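Hen1 (Anabaena variabilis, PDB 3JWH) probably methylates the 2'-O of the 3'-terminal nucleotide of RNA, with S-adenosyl-L-methionine as the methyl donor. Local coordinates at residues A[41-46]-A[105-110]; A[19-24]-A[137-142]. All blocks are in the same frame, centred on the assembly; numbering follows the deposited sequence.

Contact 1: residues A[41-46]-A[105-110]. With SAH (S-adenosyl-L-homocysteine), chain C.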
loop_
_atom_site.group_PDB
_atom_site.type_symbol
_atom_site.label_atom_id
_atom_site.label_comp_id
_atom_site.label_asym_id
_atom_site.label_seq_id
_atom_site.Cartn_x
_atom_site.Cartn_y
_atom_site.Cartn_z
ATOM N N GLY A 41 8.152 7.540 -3.651
ATOM C CA GLY A 41 8.980 6.383 -3.362
ATOM C C GLY A 41 9.477 6.211 -1.940
ATOM O O GLY A 41 10.512 5.587 -1.719
ATOM N N ASN A 42 8.748 6.749 -0.971
ATOM C CA ASN A 42 9.167 6.622 0.421
ATOM C C ASN A 42 9.286 5.155 0.795
ATOM O O ASN A 42 10.330 4.712 1.267
ATOM C CB ASN A 42 8.191 7.346 1.343
ATOM C CG ASN A 42 8.275 8.849 1.194
ATOM O OD1 ASN A 42 9.349 9.393 0.902
ATOM N ND2 ASN A 42 7.151 9.541 1.408
ATOM N N LEU A 43 8.225 4.388 0.553
ATOM C CA LEU A 43 8.277 2.969 0.850
ATOM C C LEU A 43 9.241 2.253 -0.107
ATOM O O LEU A 43 9.936 1.315 0.294
ATOM C CB LEU A 43 6.882 2.352 0.757
ATOM C CG LEU A 43 6.877 0.825 0.834
ATOM C CD1 LEU A 43 7.389 0.363 2.196
ATOM C CD2 LEU A 43 5.476 0.309 0.588
ATOM N N LEU A 44 9.291 2.690 -1.370
ATOM C CA LEU A 44 10.200 2.052 -2.340
ATOM C C LEU A 44 11.668 2.181 -1.885
ATOM O O LEU A 44 12.460 1.263 -2.080
ATOM C CB LEU A 44 10.046 2.669 -3.745
ATOM C CG LEU A 44 8.705 2.617 -4.500
ATOM C CD1 LEU A 44 8.920 3.256 -5.859
ATOM C CD2 LEU A 44 8.180 1.185 -4.663
ATOM N N LYS A 45 12.029 3.313 -1.286
ATOM C CA LYS A 45 13.402 3.518 -0.809
ATOM C C LYS A 45 13.761 2.499 0.269
ATOM O O LYS A 45 14.835 1.895 0.239
ATOM C CB LYS A 45 13.566 4.937 -0.258
ATOM C CG LYS A 45 14.974 5.257 0.218
ATOM C CD LYS A 45 15.187 6.752 0.395
ATOM C CE LYS A 45 16.674 7.086 0.442
ATOM N NZ LYS A 45 16.933 8.560 0.488
ATOM N N ILE A 46 12.845 2.301 1.213
ATOM C CA ILE A 46 13.044 1.350 2.298
ATOM C C ILE A 46 13.125 -0.108 1.824
ATOM O O ILE A 46 13.915 -0.882 2.342
ATOM C CB ILE A 46 11.915 1.513 3.368
ATOM C CG1 ILE A 46 12.142 2.816 4.143
ATOM C CG2 ILE A 46 11.909 0.333 4.344
ATOM C CD1 ILE A 46 10.934 3.291 4.916
ATOM N N ALA A 105 2.915 -9.545 -3.068
ATOM C CA ALA A 105 2.074 -8.563 -2.394
ATOM C C ALA A 105 1.980 -7.240 -3.131
ATOM O O ALA A 105 2.875 -6.853 -3.883
ATOM C CB ALA A 105 2.615 -8.314 -0.979
ATOM N N ALA A 106 0.867 -6.562 -2.904
ATOM C CA ALA A 106 0.618 -5.253 -3.459
ATOM C C ALA A 106 0.391 -4.347 -2.238
ATOM O O ALA A 106 -0.294 -4.737 -1.291
ATOM C CB ALA A 106 -0.626 -5.286 -4.309
ATOM N N THR A 107 0.981 -3.161 -2.231
ATOM C CA THR A 107 0.746 -2.247 -1.113
ATOM C C THR A 107 0.039 -1.033 -1.679
ATOM O O THR A 107 0.385 -0.552 -2.748
ATOM C CB THR A 107 2.057 -1.796 -0.422
ATOM O OG1 THR A 107 2.953 -1.239 -1.396
ATOM C CG2 THR A 107 2.718 -2.965 0.294
ATOM N N VAL A 108 -0.962 -0.546 -0.967
ATOM C CA VAL A 108 -1.731 0.615 -1.398
ATOM C C VAL A 108 -1.691 1.514 -0.149
ATOM O O VAL A 108 -2.562 1.429 0.724
ATOM C CB VAL A 108 -3.197 0.204 -1.721
ATOM C CG1 VAL A 108 -3.884 1.297 -2.475
ATOM C CG2 VAL A 108 -3.224 -1.120 -2.491
ATOM N N ILE A 109 -0.678 2.367 -0.076
ATOM C CA ILE A 109 -0.452 3.230 1.077
ATOM C C ILE A 109 -0.947 4.652 0.932
ATOM O O ILE A 109 -0.442 5.418 0.107
ATOM C CB ILE A 109 1.039 3.281 1.409
ATOM C CG1 ILE A 109 1.615 1.871 1.352
ATOM C CG2 ILE A 109 1.258 3.864 2.813
ATOM C CD1 ILE A 109 0.933 0.869 2.285
ATOM N N GLU A 110 -1.937 5.002 1.744
ATOM C CA GLU A 110 -2.505 6.341 1.707
ATOM C C GLU A 110 -2.918 6.680 0.274
ATOM O O GLU A 110 -2.587 7.748 -0.256
ATOM C CB GLU A 110 -1.480 7.357 2.221
ATOM C CG GLU A 110 -0.843 6.968 3.575
ATOM C CD GLU A 110 -1.862 6.814 4.719
ATOM O OE1 GLU A 110 -2.505 7.817 5.104
ATOM O OE2 GLU A 110 -2.018 5.689 5.236
HETATM N N SAH C . 2.077 6.086 -1.107
HETATM C CA SAH C . 2.892 7.311 -1.110
HETATM C CB SAH C . 1.972 8.532 -1.067
HETATM C CG SAH C . 1.002 8.510 -2.248
HETATM S SD SAH C . -0.195 9.896 -2.261
HETATM C C SAH C . 3.796 7.330 0.124
HETATM O O SAH C . 3.358 7.933 1.127
HETATM O OXT SAH C . 4.899 6.745 0.035
HETATM C "C5'" SAH C . -1.332 9.217 -3.523
HETATM C "C4'" SAH C . -0.562 8.679 -4.730
HETATM O "O4'" SAH C . -1.469 7.930 -5.558
HETATM C "C3'" SAH C . -0.026 9.835 -5.579
HETATM O "O3'" SAH C . 1.247 9.487 -6.130
HETATM C "C2'" SAH C . -1.081 9.916 -6.682
HETATM O "O2'" SAH C . -0.491 10.480 -7.857
HETATM C "C1'" SAH C . -1.308 8.421 -6.897
HETATM N N9 SAH C . -2.544 8.150 -7.661
HETATM C C8 SAH C . -3.735 8.700 -7.436
HETATM N N7 SAH C . -4.625 8.199 -8.289
HETATM C C5 SAH C . -3.998 7.323 -9.067
HETATM C C6 SAH C . -4.389 6.507 -10.116
HETATM N N6 SAH C . -5.651 6.516 -10.543
HETATM N N1 SAH C . -3.481 5.723 -10.702
HETATM C C2 SAH C . -2.219 5.717 -10.294
HETATM N N3 SAH C . -1.811 6.481 -9.300
HETATM C C4 SAH C . -2.668 7.292 -8.666
#

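Contact 2: residues A[19-24]-A[137-142]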
loop_
_atom_site.group_PDB
_atom_site.type_symbol
_atom_site.label_atom_id
_atom_site.label_comp_id
_atom_site.label_asym_id
_atom_site.label_seq_id
_atom_site.Cartn_x
_atom_site.Cartn_y
_atom_site.Cartn_z
ATOM N N ASN A 19 7.198 1.237 8.879
ATOM C CA ASN A 19 7.609 0.089 9.693
ATOM C C ASN A 19 6.469 -0.917 9.768
ATOM O O ASN A 19 6.680 -2.129 9.719
ATOM C CB ASN A 19 7.964 0.537 11.115
ATOM C CG ASN A 19 9.338 1.180 11.205
ATOM O OD1 ASN A 19 10.361 0.510 11.044
ATOM N ND2 ASN A 19 9.366 2.483 11.465
ATOM N N GLY A 20 5.259 -0.396 9.903
ATOM C CA GLY A 20 4.099 -1.262 9.978
ATOM C C GLY A 20 3.883 -2.051 8.702
ATOM O O GLY A 20 3.498 -3.210 8.753
ATOM N N VAL A 21 4.126 -1.420 7.556
ATOM C CA VAL A 21 3.947 -2.082 6.262
ATOM C C VAL A 21 5.057 -3.105 6.028
ATOM O O VAL A 21 4.790 -4.247 5.655
ATOM C CB VAL A 21 3.945 -1.055 5.101
ATOM C CG1 VAL A 21 3.845 -1.771 3.776
ATOM C CG2 VAL A 21 2.789 -0.095 5.255
ATOM N N VAL A 22 6.304 -2.703 6.267
ATOM C CA VAL A 22 7.423 -3.614 6.077
ATOM C C VAL A 22 7.264 -4.839 6.958
ATOM O O VAL A 22 7.547 -5.963 6.538
ATOM C CB VAL A 22 8.759 -2.934 6.413
ATOM C CG1 VAL A 22 9.896 -3.925 6.302
ATOM C CG2 VAL A 22 8.984 -1.769 5.478
ATOM N N ALA A 23 6.812 -4.605 8.190
ATOM C CA ALA A 23 6.601 -5.684 9.150
ATOM C C ALA A 23 5.539 -6.661 8.637
ATOM O O ALA A 23 5.700 -7.876 8.730
ATOM C CB ALA A 23 6.177 -5.099 10.499
ATOM N N ALA A 24 4.448 -6.138 8.095
ATOM C CA ALA A 24 3.407 -7.022 7.581
ATOM C C ALA A 24 3.903 -7.833 6.375
ATOM O O ALA A 24 3.600 -9.014 6.253
ATOM C CB ALA A 24 2.164 -6.216 7.210
ATOM N N ILE A 137 -1.753 -4.995 1.216
ATOM C CA ILE A 137 -1.731 -4.138 2.389
ATOM C C ILE A 137 -2.230 -2.750 2.014
ATOM O O ILE A 137 -1.707 -2.121 1.103
ATOM C CB ILE A 137 -0.307 -4.075 3.009
ATOM C CG1 ILE A 137 0.064 -5.456 3.533
ATOM C CG2 ILE A 137 -0.266 -3.040 4.166
ATOM C CD1 ILE A 137 1.486 -5.900 3.198
ATOM N N VAL A 138 -3.276 -2.308 2.710
ATOM C CA VAL A 138 -3.907 -1.005 2.499
ATOM C C VAL A 138 -3.934 -0.164 3.793
ATOM O O VAL A 138 -4.385 -0.641 4.833
ATOM C CB VAL A 138 -5.373 -1.181 2.049
ATOM C CG1 VAL A 138 -6.023 0.198 1.815
ATOM C CG2 VAL A 138 -5.436 -2.057 0.807
ATOM N N THR A 139 -3.455 1.076 3.743
ATOM C CA THR A 139 -3.509 1.918 4.935
ATOM C C THR A 139 -4.197 3.205 4.556
ATOM O O THR A 139 -4.063 3.688 3.437
ATOM C CB THR A 139 -2.117 2.295 5.492
ATOM O OG1 THR A 139 -1.505 3.249 4.627
ATOM C CG2 THR A 139 -1.231 1.104 5.591
ATOM N N THR A 140 -4.944 3.770 5.491
ATOM C CA THR A 140 -5.629 5.023 5.226
ATOM C C THR A 140 -5.705 5.806 6.538
ATOM O O THR A 140 -5.629 5.224 7.621
ATOM C CB THR A 140 -7.030 4.765 4.658
ATOM O OG1 THR A 140 -7.535 5.972 4.071
ATOM C CG2 THR A 140 -7.977 4.254 5.753
ATOM N N PRO A 141 -5.833 7.133 6.460
ATOM C CA PRO A 141 -5.902 7.910 7.706
ATOM C C PRO A 141 -7.230 7.738 8.462
ATOM O O PRO A 141 -8.298 7.686 7.851
ATOM C CB PRO A 141 -5.695 9.356 7.231
ATOM C CG PRO A 141 -4.998 9.215 5.884
ATOM C CD PRO A 141 -5.715 8.019 5.290
ATOM N N ASN A 142 -7.140 7.643 9.787
ATOM C CA ASN A 142 -8.308 7.522 10.677
ATOM C C ASN A 142 -8.805 8.946 10.942
ATOM O O ASN A 142 -8.278 9.629 11.814
ATOM C CB ASN A 142 -7.873 6.877 12.002
ATOM C CG ASN A 142 -8.998 6.800 13.039
ATOM O OD1 ASN A 142 -10.031 7.439 12.905
ATOM N ND2 ASN A 142 -8.772 6.020 14.087
#

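Contact 1: residues A[41-46]-A[105-110]
Leu-43 reaches from helix 42-49 to Thr-107 and Ile-109 on strand 105-109. The arrangement belongs to the Rossmann-like fold of class I methyltransferases. In it, the glycine-rich loop after strand 32-36 leads into a helix lying against the sheet, beside the cofactor. Gly-41 ends that loop. Its positive phi of 86° is one that a residue without CB takes easily. As N-cap residue it starts the helix, and its O accepts a hydrogen bond from Lys-45 N at 2.8 Å. Asn-42 opens the first turn next to the amino-acid end of SAH. Its CB lies 3.6 Å from the carboxylate atom OXT of SAH. The amino end of the helix would probably suit the negative charge there.

Leu-43 makes the contact with the strand. Its CG is anti to the backbone N (chi1 171°), and this carries the isobutyl group over to the sheet. Methyl CD2 meets Thr-107 tip to tip, with CD2 to OG1 at 3.6 Å. CD2 is a methyl carbon, so this is van der Waals contact. The hydroxyl has its hydrogen bond elsewhere, with Asp-35 OD1 on strand 32-36. The same CD2 lies 4.2 Å from Ile-109 CG1, so one methyl touches both strand residues. All three are buried. Leu-44 turns to Cys-38 and Asp-35 instead, and Ile-46 packs on Met-18 of helix 13-27. At the end of the strand, the SAH amino group N donates a hydrogen bond to the backbone O of Ile-109 at 2.9 Å.

Contact 2: residues A[19-24]-A[137-142]
Ile-137 carries most of the strand's side of this contact, meeting Val-21 and Ala-24 of helix 13-27 with two different branches. With chi1 at -65°, CG1 lies anti to the carbonyl carbon and CG2 anti to the backbone N, and in this setting both branches reach the helix. At the end of the ethyl arm, CD1 touches Ala-24 CB at 4.1 Å. Methyl CG2 instead meets Val-21 CG1 at 4.3 Å.

Val-138 points to the other face of the sheet and packs on Phe-171 and Trp-174 of helix 168-181. The strand is thus covered on both faces, as in the alpha/beta/alpha sandwich of Rossmann-like methyltransferases. Helix 19-24 runs nearly antiparallel to strand 137-141, at 163°, with the axes 9.8 Å apart at their closest.

Thr-139 returns to the helix side. Its methyl CG2 lies 4.2 Å from Val-21 CG2, so Val-21 turns CG1 to Ile-137 and CG2 to Thr-139. Beyond this residue the strand leaves helix 19-24. Asn-142 is the N-cap of helix 143-148: its OD1 accepts a hydrogen bond from Glu-144 N, and its ND2 is hydrogen-bonded to the backbone O atoms of Val-198 and Ser-200.

Contacts 1 and 2 join neighbouring parallel strands of one sheet, 105-109 and 135-141, to helices 42-49 and 13-27, respectively. Their centres are 9 Å apart. The strands are tied directly: Val-108 N lies 2.7 Å from Ile-137 O, probably as a hydrogen bond. Nearer the pocket, Glu-110 OE2 is 2.6 Å from Thr-139 OG1, a probable hydrogen bond, and Ile-109 CG2 packs on that same OG1 at 3.4 Å. Val-21 of contact 2 also packs on Thr-107 and Ile-109 of contact 1. Contact 1 holds the pocket residues Asn-42, Ile-109 and Glu-110. Contact 2 stands one step back, with the Thr-139 side chain about 7 Å from SAH.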